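Local coordinates for uncharacterized protein (Bombyx mori, PDB 5AZ0) that belongs to the aldo-keto reductases (AKR2E5) and probably reduces aldehydes and ketones with a nicotinamide cofactor, as its relatives do, at residues 7-12 / 17-22; 264-269 / 301-306; 103-108 / 116-121; 152-157 / 186-191. All blocks are in the same frame, centred on the assembly; numbering follows the deposited sequence. Where two conformers were deposited one is given.

Contact 1 (7-12 / 17-22); sequences PNFKLN and IPALGY
The Phe9 ring lies against the methyl of Ala19. Ala19 CB sits over one face of the ring, 3.9 Å from Phe9 CE2 and offset toward the rim, as a CH-pi contact. CG of Phe9 stands anti to its own carbonyl carbon (chi1 -59°), which brings the ring alongside Ala19. Ile17 continues the same face of the sheet. Its CG2 packs on CB of Phe9 and, 3.8 Å away, on CD2 of Leu11, which reaches it at a slant. Beneath these side chains the backbones form an antiparallel beta hairpin, strands 8-10 and 16-18. Phe9 and Ile17 are its hydrogen-bonded pair: Phe9 N gives to Ile17 O and Ile17 N gives to Phe9 O, both at 2.8 Å. Past the strand, Ala19 N gives a nearly straight bond (166°) to Pro7 O. Asn8 and Pro18 are the non-hydrogen-bonded pair. There Asn8 OD1 rests 3.1 Å from Pro18 CA, beside the proline ring, whose N has no hydrogen to give. In aldo-keto reductases such an N-terminal hairpin closes the bottom of the barrel, and here Phe9 also touches Val273 of a barrel strand. The polar work is all done by the backbone, while the side chains add mainly apolar packing.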
loop_
_atom_site.group_PDB
_atom_site.type_symbol
_atom_site.label_atom_id
_atom_site.label_comp_id
_atom_site.label_asym_id
_atom_site.label_seq_id
_atom_site.Cartn_x
_atom_site.Cartn_y
_atom_site.Cartn_z
ATOM N N PRO A 7 15.837 -5.951 -1.395
ATOM C CA PRO A 7 15.922 -6.501 -0.045
ATOM C C PRO A 7 14.525 -6.594 0.699
ATOM O O PRO A 7 13.541 -5.973 0.282
ATOM C CB PRO A 7 16.815 -5.482 0.684
ATOM C CG PRO A 7 16.521 -4.217 -0.008
ATOM C CD PRO A 7 16.282 -4.548 -1.461
ATOM N N ASN A 8 14.536 -7.380 1.763
ATOM C CA ASN A 8 13.382 -7.685 2.583
ATOM C C ASN A 8 13.488 -7.090 3.965
ATOM O O ASN A 8 14.557 -7.092 4.516
ATOM C CB ASN A 8 13.165 -9.190 2.700
ATOM C CG ASN A 8 12.938 -9.874 1.328
ATOM O OD1 ASN A 8 12.165 -9.456 0.446
ATOM N ND2 ASN A 8 13.681 -10.874 1.129
ATOM N N PHE A 9 12.371 -6.573 4.485
ATOM C CA PHE A 9 12.199 -6.283 5.936
ATOM C C PHE A 9 11.549 -7.451 6.620
ATOM O O PHE A 9 10.955 -8.293 5.965
ATOM C CB PHE A 9 11.405 -5.016 6.123
ATOM C CG PHE A 9 12.041 -3.766 5.483
ATOM C CD1 PHE A 9 13.400 -3.548 5.500
ATOM C CD2 PHE A 9 11.259 -2.763 4.999
ATOM C CE1 PHE A 9 13.942 -2.384 4.967
ATOM C CE2 PHE A 9 11.774 -1.619 4.450
ATOM C CZ PHE A 9 13.112 -1.411 4.460
ATOM N N LYS A 10 11.758 -7.572 7.920
ATOM C CA LYS A 10 11.225 -8.649 8.708
ATOM C C LYS A 10 9.933 -8.166 9.389
ATOM O O LYS A 10 9.893 -7.119 10.001
ATOM C CB LYS A 10 12.248 -9.071 9.759
ATOM C CG LYS A 10 13.709 -9.297 9.292
ATOM C CD LYS A 10 13.747 -10.274 8.158
ATOM C CE LYS A 10 15.076 -11.069 8.052
ATOM N NZ LYS A 10 14.706 -12.487 7.611
ATOM N N LEU A 11 8.895 -8.947 9.329
ATOM C CA LEU A 11 7.643 -8.641 10.030
ATOM C C LEU A 11 7.631 -9.224 11.427
ATOM O O LEU A 11 8.389 -10.128 11.749
ATOM C CB LEU A 11 6.457 -9.229 9.258
ATOM C CG LEU A 11 6.243 -8.675 7.845
ATOM C CD1 LEU A 11 5.169 -9.543 7.188
ATOM C CD2 LEU A 11 5.920 -7.201 7.877
ATOM N N ASN A 12 6.719 -8.722 12.242
ATOM C CA ASN A 12 6.571 -9.182 13.648
ATOM C C ASN A 12 5.941 -10.509 13.827
ATOM O O ASN A 12 5.711 -10.972 14.964
ATOM C CB ASN A 12 5.807 -8.125 14.451
ATOM C CG ASN A 12 4.380 -7.911 13.964
ATOM O OD1 ASN A 12 3.905 -8.579 13.007
ATOM N ND2 ASN A 12 3.727 -6.909 14.537
ATOM N N ILE A 17 9.024 -9.307 4.158
ATOM C CA ILE A 17 8.310 -8.568 3.195
ATOM C C ILE A 17 9.299 -7.774 2.324
ATOM O O ILE A 17 10.105 -7.061 2.858
ATOM C CB ILE A 17 7.293 -7.649 3.837
ATOM C CG1 ILE A 17 6.406 -7.028 2.728
ATOM C CG2 ILE A 17 7.910 -6.558 4.708
ATOM C CD1 ILE A 17 5.143 -6.365 3.287
ATOM N N PRO A 18 9.231 -7.915 0.996
ATOM C CA PRO A 18 10.166 -7.155 0.141
ATOM C C PRO A 18 9.895 -5.677 0.245
ATOM O O PRO A 18 8.700 -5.237 0.215
ATOM C CB PRO A 18 9.852 -7.674 -1.292
ATOM C CG PRO A 18 9.306 -9.069 -1.082
ATOM C CD PRO A 18 8.501 -8.955 0.218
ATOM N N ALA A 19 10.987 -4.918 0.301
ATOM C CA ALA A 19 10.958 -3.463 0.573
ATOM C C ALA A 19 10.352 -2.618 -0.492
ATOM O O ALA A 19 10.066 -1.424 -0.281
ATOM C CB ALA A 19 12.321 -2.987 0.819
ATOM N N LEU A 20 10.120 -3.225 -1.656
ATOM C CA LEU A 20 9.410 -2.577 -2.733
ATOM C C LEU A 20 8.358 -3.529 -3.246
ATOM O O LEU A 20 8.579 -4.731 -3.289
ATOM C CB LEU A 20 10.402 -2.254 -3.797
ATOM C CG LEU A 20 10.015 -1.430 -5.006
ATOM C CD1 LEU A 20 9.963 0.013 -4.570
ATOM C CD2 LEU A 20 11.141 -1.634 -6.054
ATOM N N GLY A 21 7.180 -2.992 -3.529
ATOM C CA GLY A 21 6.051 -3.749 -4.059
ATOM C C GLY A 21 5.449 -3.097 -5.300
ATOM O O GLY A 21 5.525 -1.865 -5.464
ATOM N N TYR A 22 4.852 -3.933 -6.161
ATOM C CA TYR A 22 4.233 -3.513 -7.391
ATOM C C TYR A 22 2.772 -3.148 -7.132
ATOM O O TYR A 22 1.950 -4.001 -6.839
ATOM C CB TYR A 22 4.397 -4.646 -8.481
ATOM C CG TYR A 22 3.859 -4.296 -9.837
ATOM C CD1 TYR A 22 2.507 -4.441 -10.140
ATOM C CD2 TYR A 22 4.701 -3.810 -10.824
ATOM C CE1 TYR A 22 2.017 -4.103 -11.409
ATOM C CE2 TYR A 22 4.212 -3.465 -12.081
ATOM C CZ TYR A 22 2.903 -3.638 -12.375
ATOM O OH TYR A 22 2.477 -3.218 -13.604
#

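Contact 2 (264-269 / 301-306); sequences LGYLYQ and ATLAQF
Helices 259-269 and 297-304 come no closer than 8.0 Å between CA atoms here, at Tyr266 CA and Leu303 CA, and side chains fill the space between. Helix 259-269 belongs to the outer layer of the (beta/alpha)8 barrel, the TIM-barrel fold of aldo-keto reductases. Helix 297-304 follows the last barrel strand and helix 281-287, and is probably an addition to the barrel, as in relatives. Tyr266 and Leu303 carry the contact. Their side chains point toward the opposite helix and run antiparallel, each passing the other. The tyrosine reaches across with CG anti to the backbone N (chi1 175°), which lays its ring along the flank of helix 297-304. CB of Leu303 stands over the centre of one ring face, 4.1 Å from the centroid and 12° off the normal, a CH-pi contact. The branch CD1 of the same leucine lies farther back, near the root of the tyrosine. At the far end of the ring the hydroxyl passes CA and CB of Ala304 at packing distance. Leu303 also touches Met248 of helix 246-255, and Tyr266 touches Leu202 in a loop. The closest approach is Tyr266 CD1 to Leu303 CD1, at 3.8 Å.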
loop_
_atom_site.group_PDB
_atom_site.type_symbol
_atom_site.label_atom_id
_atom_site.label_comp_id
_atom_site.label_asym_id
_atom_site.label_seq_id
_atom_site.Cartn_x
_atom_site.Cartn_y
_atom_site.Cartn_z
ATOM N N LEU A 264 12.380 7.284 -3.562
ATOM C CA LEU A 264 12.206 5.906 -3.060
ATOM C C LEU A 264 13.303 5.462 -2.145
ATOM O O LEU A 264 13.077 4.725 -1.157
ATOM C CB LEU A 264 12.015 4.860 -4.181
ATOM C CG LEU A 264 10.775 5.078 -5.016
ATOM C CD1 LEU A 264 10.569 3.905 -6.026
ATOM C CD2 LEU A 264 9.529 5.308 -4.190
ATOM N N GLY A 265 14.522 5.842 -2.472
ATOM C CA GLY A 265 15.620 5.464 -1.627
ATOM C C GLY A 265 15.591 6.095 -0.234
ATOM O O GLY A 265 16.020 5.489 0.742
ATOM N N TYR A 266 15.068 7.302 -0.163
ATOM C CA TYR A 266 14.879 8.021 1.095
ATOM C C TYR A 266 13.888 7.216 2.011
ATOM O O TYR A 266 14.220 6.838 3.177
ATOM C CB TYR A 266 14.371 9.413 0.763
ATOM C CG TYR A 266 14.038 10.197 2.003
ATOM C CD1 TYR A 266 15.042 10.533 2.943
ATOM C CD2 TYR A 266 12.724 10.562 2.281
ATOM C CE1 TYR A 266 14.738 11.230 4.103
ATOM C CE2 TYR A 266 12.403 11.308 3.437
ATOM C CZ TYR A 266 13.420 11.653 4.341
ATOM O OH TYR A 266 13.099 12.375 5.478
ATOM N N LEU A 267 12.748 6.835 1.419
ATOM C CA LEU A 267 11.732 6.002 2.138
ATOM C C LEU A 267 12.350 4.721 2.573
ATOM O O LEU A 267 12.177 4.279 3.752
ATOM C CB LEU A 267 10.446 5.746 1.316
ATOM C CG LEU A 267 9.673 7.030 1.014
ATOM C CD1 LEU A 267 8.551 6.831 0.025
ATOM C CD2 LEU A 267 9.087 7.667 2.280
ATOM N N TYR A 268 13.143 4.125 1.680
ATOM C CA TYR A 268 13.773 2.861 2.019
ATOM C C TYR A 268 14.666 3.049 3.199
ATOM O O TYR A 268 14.743 2.199 4.088
ATOM C CB TYR A 268 14.583 2.335 0.833
ATOM C CG TYR A 268 15.491 1.230 1.191
ATOM C CD1 TYR A 268 15.000 0.027 1.578
ATOM C CD2 TYR A 268 16.869 1.397 1.168
ATOM C CE1 TYR A 268 15.829 -1.020 1.942
ATOM C CE2 TYR A 268 17.731 0.340 1.523
ATOM C CZ TYR A 268 17.202 -0.882 1.921
ATOM O OH TYR A 268 18.047 -1.955 2.328
ATOM N N GLN A 269 15.403 4.157 3.165
ATOM C CA GLN A 269 16.330 4.488 4.216
ATOM C C GLN A 269 15.631 4.873 5.552
ATOM O O GLN A 269 16.226 4.694 6.569
ATOM C CB GLN A 269 17.243 5.648 3.782
ATOM C CG GLN A 269 18.511 5.734 4.647
ATOM C CD GLN A 269 19.610 6.628 4.043
ATOM O OE1 GLN A 269 20.005 6.464 2.885
ATOM N NE2 GLN A 269 20.086 7.574 4.836
ATOM N N ALA A 301 18.758 15.666 5.639
ATOM C CA ALA A 301 18.188 16.924 6.197
ATOM C C ALA A 301 17.487 17.758 5.139
ATOM O O ALA A 301 16.393 18.280 5.357
ATOM C CB ALA A 301 19.243 17.741 6.939
ATOM N N THR A 302 18.057 17.835 3.958
ATOM C CA THR A 302 17.389 18.554 2.852
ATOM C C THR A 302 16.028 17.945 2.494
ATOM O O THR A 302 14.965 18.670 2.332
ATOM C CB THR A 302 18.310 18.577 1.578
ATOM O OG1 THR A 302 19.609 19.151 1.884
ATOM C CG2 THR A 302 17.696 19.343 0.473
ATOM N N LEU A 303 16.042 16.613 2.340
ATOM C CA LEU A 303 14.815 15.937 1.912
ATOM C C LEU A 303 13.745 16.088 2.999
ATOM O O LEU A 303 12.588 16.304 2.714
ATOM C CB LEU A 303 15.096 14.473 1.634
ATOM C CG LEU A 303 15.933 14.225 0.387
ATOM C CD1 LEU A 303 16.626 12.900 0.410
ATOM C CD2 LEU A 303 15.070 14.369 -0.834
ATOM N N ALA A 304 14.160 16.020 4.257
ATOM C CA ALA A 304 13.238 16.256 5.368
ATOM C C ALA A 304 12.618 17.616 5.330
ATOM O O ALA A 304 11.539 17.750 5.904
ATOM C CB ALA A 304 13.916 16.044 6.706
ATOM N N GLN A 305 13.234 18.621 4.667
ATOM C CA GLN A 305 12.622 19.973 4.641
ATOM C C GLN A 305 11.405 20.046 3.794
ATOM O O GLN A 305 10.612 20.996 3.947
ATOM C CB GLN A 305 13.560 21.113 4.199
ATOM C CG GLN A 305 14.686 21.392 5.175
ATOM C CD GLN A 305 15.756 22.314 4.554
ATOM O OE1 GLN A 305 16.721 21.856 3.962
ATOM N NE2 GLN A 305 15.556 23.614 4.665
ATOM N N PHE A 306 11.203 19.074 2.907
ATOM C CA PHE A 306 9.962 19.111 2.113
ATOM C C PHE A 306 8.687 18.794 2.886
ATOM O O PHE A 306 7.596 19.021 2.387
ATOM C CB PHE A 306 10.112 18.171 0.934
ATOM C CG PHE A 306 11.075 18.658 -0.115
ATOM C CD1 PHE A 306 10.790 19.828 -0.846
ATOM C CD2 PHE A 306 12.225 17.925 -0.421
ATOM C CE1 PHE A 306 11.649 20.295 -1.835
ATOM C CE2 PHE A 306 13.094 18.371 -1.430
ATOM C CZ PHE A 306 12.800 19.566 -2.127
#

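Contact 3 (103-108 / 116-121); sequences TKVWQH and EVSLRA
Val105 and Ser118 meet by van der Waals contact where strand 100-105 and helix 112-126 come nearest, their CA atoms 6.2 Å apart. Both valine methyls straddle the serine, CG1 and CG2 each lying 3.9 Å from Ser118 OG. Farther along, Thr103 turns its methyl CG2 to Leu119 CD1, also at 3.9 Å, and the two side chains cross at a slant. The hydroxyl of Thr103 bonds instead to Glu78. Cutting Val105 back to an alanine would probably open a gap beside CB and OG of Ser118, with the helix less firmly seated there.

Water-mediated bonds come second. Ser118 OG, swung anti to its backbone N (chi1 -174°), binds two waters. One, 2.8 Å from Ser118 OG, donates to Lys104 O and weakly to Ser118 O. The other, 2.7 Å from Ser118 OG, accepts from Trp106 N. Strand and helix belong to the beta-alpha-beta unit 100-105, 112-126, 133-136 of the barrel. Lys104 points away from the helix, and its NZ forms a salt bridge with Asp70 and hydrogen bonds with Tyr75 and Gln197. Across the contact, then, a buried serine hydroxyl serves backbone polar groups at the strand end through water, while its valine neighbour supplies only carbon.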
loop_
_atom_site.group_PDB
_atom_site.type_symbol
_atom_site.label_atom_id
_atom_site.label_comp_id
_atom_site.label_asym_id
_atom_site.label_seq_id
_atom_site.Cartn_x
_atom_site.Cartn_y
_atom_site.Cartn_z
ATOM N N THR A 103 -3.683 -8.673 -0.350
ATOM C CA THR A 103 -4.977 -8.144 -0.738
ATOM C C THR A 103 -5.632 -7.447 0.484
ATOM O O THR A 103 -5.027 -7.379 1.539
ATOM C CB THR A 103 -5.916 -9.169 -1.422
ATOM O OG1 THR A 103 -7.033 -8.441 -1.977
ATOM C CG2 THR A 103 -6.435 -10.175 -0.454
ATOM N N LYS A 104 -6.840 -6.925 0.315
ATOM C CA LYS A 104 -7.433 -5.978 1.255
ATOM C C LYS A 104 -8.974 -6.102 1.244
ATOM O O LYS A 104 -9.544 -6.414 0.216
ATOM C CB LYS A 104 -6.979 -4.535 1.023
ATOM C CG LYS A 104 -5.504 -4.361 0.768
ATOM C CD LYS A 104 -5.172 -2.916 0.404
ATOM C CE LYS A 104 -3.774 -2.951 -0.206
ATOM N NZ LYS A 104 -3.362 -1.693 -0.803
ATOM N N VAL A 105 -9.574 -5.936 2.415
ATOM C CA VAL A 105 -11.018 -6.105 2.666
ATOM C C VAL A 105 -11.563 -4.688 2.816
ATOM O O VAL A 105 -11.081 -3.866 3.723
ATOM C CB VAL A 105 -11.215 -6.822 4.005
ATOM C CG1 VAL A 105 -12.681 -6.868 4.463
ATOM C CG2 VAL A 105 -10.671 -8.244 3.881
ATOM N N TRP A 106 -12.613 -4.406 2.052
ATOM C CA TRP A 106 -13.210 -3.092 2.010
ATOM C C TRP A 106 -14.259 -2.857 3.092
ATOM O O TRP A 106 -14.579 -3.770 3.917
ATOM C CB TRP A 106 -13.794 -2.903 0.589
ATOM C CG TRP A 106 -14.090 -1.488 0.098
ATOM C CD1 TRP A 106 -15.337 -0.976 -0.172
ATOM C CD2 TRP A 106 -13.157 -0.451 -0.241
ATOM N NE1 TRP A 106 -15.237 0.318 -0.633
ATOM C CE2 TRP A 106 -13.927 0.674 -0.708
ATOM C CE3 TRP A 106 -11.778 -0.336 -0.185
ATOM C CZ2 TRP A 106 -13.346 1.867 -1.108
ATOM C CZ3 TRP A 106 -11.171 0.845 -0.595
ATOM C CH2 TRP A 106 -11.952 1.948 -1.056
ATOM N N GLN A 107 -14.844 -1.640 3.071
ATOM C CA GLN A 107 -15.580 -1.028 4.219
ATOM C C GLN A 107 -16.872 -1.681 4.524
ATOM O O GLN A 107 -17.326 -1.663 5.696
ATOM C CB GLN A 107 -15.846 0.479 3.996
ATOM C CG GLN A 107 -14.614 1.358 4.206
ATOM C CD GLN A 107 -13.505 1.171 3.187
ATOM O OE1 GLN A 107 -12.668 0.299 3.349
ATOM N NE2 GLN A 107 -13.434 2.027 2.197
ATOM N N HIS A 108 -17.434 -2.372 3.520
ATOM C CA HIS A 108 -18.683 -3.138 3.779
ATOM C C HIS A 108 -18.537 -4.524 4.288
ATOM O O HIS A 108 -19.553 -5.197 4.557
ATOM C CB HIS A 108 -19.639 -3.070 2.591
ATOM C CG HIS A 108 -19.119 -3.663 1.331
ATOM N ND1 HIS A 108 -18.042 -3.153 0.665
ATOM C CD2 HIS A 108 -19.595 -4.674 0.557
ATOM C CE1 HIS A 108 -17.858 -3.829 -0.460
ATOM N NE2 HIS A 108 -18.802 -4.736 -0.556
ATOM N N GLU A 116 -13.802 -13.345 6.457
ATOM C CA GLU A 116 -13.658 -14.668 5.800
ATOM C C GLU A 116 -14.322 -14.734 4.377
ATOM O O GLU A 116 -13.727 -15.249 3.395
ATOM C CB GLU A 116 -14.113 -15.775 6.724
ATOM C CG GLU A 116 -13.943 -17.204 6.177
ATOM C CD GLU A 116 -15.179 -17.822 5.415
ATOM O OE1 GLU A 116 -16.182 -17.108 5.192
ATOM O OE2 GLU A 116 -15.129 -19.048 5.068
ATOM N N VAL A 117 -15.477 -14.093 4.241
ATOM C CA VAL A 117 -16.234 -14.155 2.953
ATOM C C VAL A 117 -15.445 -13.297 1.995
ATOM O O VAL A 117 -15.091 -13.736 0.916
ATOM C CB VAL A 117 -17.673 -13.628 3.076
ATOM C CG1 VAL A 117 -18.363 -13.766 1.744
ATOM C CG2 VAL A 117 -18.462 -14.394 4.123
ATOM N N SER A 118 -15.090 -12.079 2.411
ATOM C CA SER A 118 -14.353 -11.230 1.511
ATOM C C SER A 118 -13.017 -11.847 1.045
ATOM O O SER A 118 -12.669 -11.786 -0.136
ATOM C CB SER A 118 -14.137 -9.836 2.144
ATOM O OG SER A 118 -13.523 -8.907 1.247
ATOM N N LEU A 119 -12.263 -12.387 2.002
ATOM C CA LEU A 119 -10.932 -12.858 1.694
ATOM C C LEU A 119 -11.034 -14.125 0.873
ATOM O O LEU A 119 -10.331 -14.233 -0.070
ATOM C CB LEU A 119 -10.092 -13.086 2.934
ATOM C CG LEU A 119 -8.739 -13.784 2.803
ATOM C CD1 LEU A 119 -7.889 -12.977 1.893
ATOM C CD2 LEU A 119 -8.092 -13.964 4.181
ATOM N N ARG A 120 -11.881 -15.085 1.226
ATOM C CA ARG A 120 -12.084 -16.254 0.352
ATOM C C ARG A 120 -12.446 -15.918 -1.086
ATOM O O ARG A 120 -11.868 -16.445 -2.015
ATOM C CB ARG A 120 -13.066 -17.231 0.954
ATOM C CG ARG A 120 -12.459 -17.980 2.162
ATOM C CD ARG A 120 -13.190 -19.222 2.318
ATOM N NE ARG A 120 -12.939 -19.990 3.491
ATOM C CZ ARG A 120 -12.246 -21.139 3.540
ATOM N NH1 ARG A 120 -11.602 -21.601 2.509
ATOM N NH2 ARG A 120 -12.186 -21.826 4.678
ATOM N N ALA A 121 -13.318 -14.951 -1.268
ATOM C CA ALA A 121 -13.620 -14.470 -2.598
ATOM C C ALA A 121 -12.412 -13.881 -3.276
ATOM O O ALA A 121 -12.133 -14.173 -4.469
ATOM C CB ALA A 121 -14.818 -13.480 -2.548
HETATM O O HOH W 1 -10.873 -9.179 0.254
HETATM O O HOH W 2 -13.674 -6.317 0.488
#

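Contact 4 (152-157 / 186-191); sequences DYLETW and LTNCNV. With ACT (acetate ion), chain I.
One polar bond joins the segments, from the indole of Trp157 to the backbone of Val191. Trp157 NE1 donates to Val191 O over 2.9 Å, with an N-H...O angle of 150°. The oxygen lies at the ring edge, in its plane, and the donor sits nearly along the C=O axis. CG of Trp157 is anti to the backbone N (chi1 -169°), which carries the indole toward Val191.

Apolar contacts come next. Cys189 CB comes 3.7 Å from Trp157 CD1. Leu154 spreads both methyls over the Asn188 stem, with CD1 3.7 Å from Asn188 CB. Asn188 ND2 bonds to Arg184 O.

The contact joins the start of helix 153-165 to the end of helix 179-188, two neighbouring outer helices of the (beta/alpha)8 barrel. A phenylalanine in place of Trp157 would probably leave Val191 O without its indole donor and less bulk beside Cys189 CB.

Capping and charged bonds make the third group. Asp152 is the N-cap of helix 153-165: its OD1 accepts from Leu154 N at 3.2 Å, met from above the carboxylate plane. Its OD2 forms a salt bridge with Arg184. Tyr153 OH makes an unusually short, doubtful bond to OXT of an acetate ion, at the ring edge.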
loop_
_atom_site.group_PDB
_atom_site.type_symbol
_atom_site.label_atom_id
_atom_site.label_comp_id
_atom_site.label_asym_id
_atom_site.label_seq_id
_atom_site.Cartn_x
_atom_site.Cartn_y
_atom_site.Cartn_z
ATOM N N ASP A 152 -16.936 -1.252 15.447
ATOM C CA ASP A 152 -15.608 -1.034 15.946
ATOM C C ASP A 152 -14.578 -1.888 15.088
ATOM O O ASP A 152 -14.833 -3.024 14.793
ATOM C CB ASP A 152 -15.579 -1.460 17.388
ATOM C CG ASP A 152 -14.304 -1.048 18.099
ATOM O OD1 ASP A 152 -13.353 -0.511 17.456
ATOM O OD2 ASP A 152 -14.294 -1.283 19.311
ATOM N N TYR A 153 -13.443 -1.304 14.747
ATOM C CA TYR A 153 -12.381 -1.992 14.021
ATOM C C TYR A 153 -11.809 -3.135 14.850
ATOM O O TYR A 153 -11.290 -4.097 14.261
ATOM C CB TYR A 153 -11.304 -0.995 13.471
ATOM C CG TYR A 153 -10.702 -0.117 14.571
ATOM C CD1 TYR A 153 -9.830 -0.643 15.499
ATOM C CD2 TYR A 153 -11.076 1.220 14.704
ATOM C CE1 TYR A 153 -9.310 0.116 16.500
ATOM C CE2 TYR A 153 -10.559 2.010 15.731
ATOM C CZ TYR A 153 -9.677 1.462 16.622
ATOM O OH TYR A 153 -9.148 2.214 17.655
ATOM N N LEU A 154 -11.995 -3.100 16.186
ATOM C CA LEU A 154 -11.676 -4.239 16.987
ATOM C C LEU A 154 -12.525 -5.454 16.697
ATOM O O LEU A 154 -12.001 -6.591 16.861
ATOM C CB LEU A 154 -11.699 -3.982 18.530
ATOM C CG LEU A 154 -10.810 -2.830 19.067
ATOM C CD1 LEU A 154 -10.978 -2.752 20.608
ATOM C CD2 LEU A 154 -9.329 -3.095 18.748
ATOM N N GLU A 155 -13.815 -5.263 16.351
ATOM C CA GLU A 155 -14.672 -6.417 15.971
ATOM C C GLU A 155 -14.130 -6.899 14.652
ATOM O O GLU A 155 -13.951 -8.062 14.486
ATOM C CB GLU A 155 -16.217 -6.203 15.784
ATOM C CG GLU A 155 -16.930 -7.550 15.401
ATOM C CD GLU A 155 -18.380 -7.506 14.884
ATOM O OE1 GLU A 155 -19.085 -6.589 15.357
ATOM O OE2 GLU A 155 -18.803 -8.418 14.069
ATOM N N THR A 156 -13.870 -6.005 13.718
ATOM C CA THR A 156 -13.350 -6.451 12.437
ATOM C C THR A 156 -12.065 -7.303 12.585
ATOM O O THR A 156 -11.927 -8.340 11.954
ATOM C CB THR A 156 -13.089 -5.287 11.524
ATOM O OG1 THR A 156 -14.225 -4.419 11.579
ATOM C CG2 THR A 156 -12.815 -5.770 10.103
ATOM N N TRP A 157 -11.223 -6.901 13.520
ATOM C CA TRP A 157 -9.938 -7.481 13.737
ATOM C C TRP A 157 -10.060 -8.867 14.239
ATOM O O TRP A 157 -9.275 -9.706 13.823
ATOM C CB TRP A 157 -9.096 -6.587 14.663
ATOM C CG TRP A 157 -7.642 -7.047 14.695
ATOM C CD1 TRP A 157 -7.014 -7.679 15.689
ATOM C CD2 TRP A 157 -6.712 -6.920 13.638
ATOM N NE1 TRP A 157 -5.694 -7.936 15.336
ATOM C CE2 TRP A 157 -5.480 -7.459 14.088
ATOM C CE3 TRP A 157 -6.789 -6.397 12.343
ATOM C CZ2 TRP A 157 -4.344 -7.540 13.267
ATOM C CZ3 TRP A 157 -5.637 -6.412 11.542
ATOM C CH2 TRP A 157 -4.454 -6.998 11.999
ATOM N N LEU A 186 -3.361 -2.119 19.123
ATOM C CA LEU A 186 -2.257 -2.845 19.761
ATOM C C LEU A 186 -2.509 -3.180 21.241
ATOM O O LEU A 186 -2.047 -4.218 21.746
ATOM C CB LEU A 186 -0.948 -2.068 19.606
ATOM C CG LEU A 186 -0.318 -2.067 18.203
ATOM C CD1 LEU A 186 0.776 -1.037 18.153
ATOM C CD2 LEU A 186 0.293 -3.418 17.938
ATOM N N THR A 187 -3.310 -2.342 21.896
ATOM C CA THR A 187 -3.645 -2.575 23.313
ATOM C C THR A 187 -4.659 -3.665 23.458
ATOM O O THR A 187 -4.632 -4.384 24.446
ATOM C CB THR A 187 -4.249 -1.304 23.963
ATOM O OG1 THR A 187 -3.299 -0.281 23.846
ATOM C CG2 THR A 187 -4.595 -1.501 25.454
ATOM N N ASN A 188 -5.551 -3.808 22.486
ATOM C CA ASN A 188 -6.646 -4.800 22.567
ATOM C C ASN A 188 -6.548 -6.143 21.763
ATOM O O ASN A 188 -7.269 -7.096 22.042
ATOM C CB ASN A 188 -7.927 -4.038 22.228
ATOM C CG ASN A 188 -8.307 -3.023 23.372
ATOM O OD1 ASN A 188 -8.757 -3.447 24.409
ATOM N ND2 ASN A 188 -8.008 -1.743 23.200
ATOM N N CYS A 189 -5.689 -6.215 20.758
ATOM C CA CYS A 189 -5.667 -7.397 19.864
ATOM C C CYS A 189 -5.110 -8.610 20.511
ATOM O O CYS A 189 -4.498 -8.483 21.512
ATOM C CB CYS A 189 -4.827 -7.061 18.644
ATOM S SG CYS A 189 -3.097 -6.690 19.039
ATOM N N ASN A 190 -5.331 -9.794 19.958
ATOM C CA ASN A 190 -4.583 -10.965 20.363
ATOM C C ASN A 190 -3.355 -11.132 19.466
ATOM O O ASN A 190 -2.322 -11.555 19.928
ATOM C CB ASN A 190 -5.454 -12.229 20.309
ATOM C CG ASN A 190 -6.583 -12.208 21.356
ATOM O OD1 ASN A 190 -6.505 -11.573 22.389
ATOM N ND2 ASN A 190 -7.631 -12.856 21.054
ATOM N N VAL A 191 -3.468 -10.835 18.190
ATOM C CA VAL A 191 -2.313 -10.947 17.261
ATOM C C VAL A 191 -2.138 -9.521 16.765
ATOM O O VAL A 191 -3.097 -8.929 16.259
ATOM C CB VAL A 191 -2.606 -11.902 16.102
ATOM C CG1 VAL A 191 -1.446 -11.949 15.143
ATOM C CG2 VAL A 191 -2.931 -13.299 16.592
HETATM C C ACT I . -9.586 5.529 18.213
HETATM O O ACT I . -9.513 6.590 17.560
HETATM O OXT ACT I . -10.196 4.492 17.818
HETATM C CH3 ACT I . -8.903 5.587 19.534
#

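How the contacts relate
Along the chain the order is contact 1, contact 3, contact 4, contact 2, each closing before the next opens. Contacts 3 and 4 lie on the (beta/alpha)8 barrel, contact 2 joins a barrel helix to the probably added helix 297-304, and contact 1 is the hairpin before the first barrel strand. Contacts 1 and 2 touch: Tyr268 of helix 259-269 packs on Pro7, Phe9 and Ala19, though their centres are 19 Å apart. This brings the N-terminal hairpin against a late helix. Contacts 3 and 4 pack successive units, centres about 17 Å apart, and Phe160 of helix 153-165 meets both Val105 and Trp157. Contacts 2 and 3 lie on opposite sides of the chain's centre, 34 Å between centres.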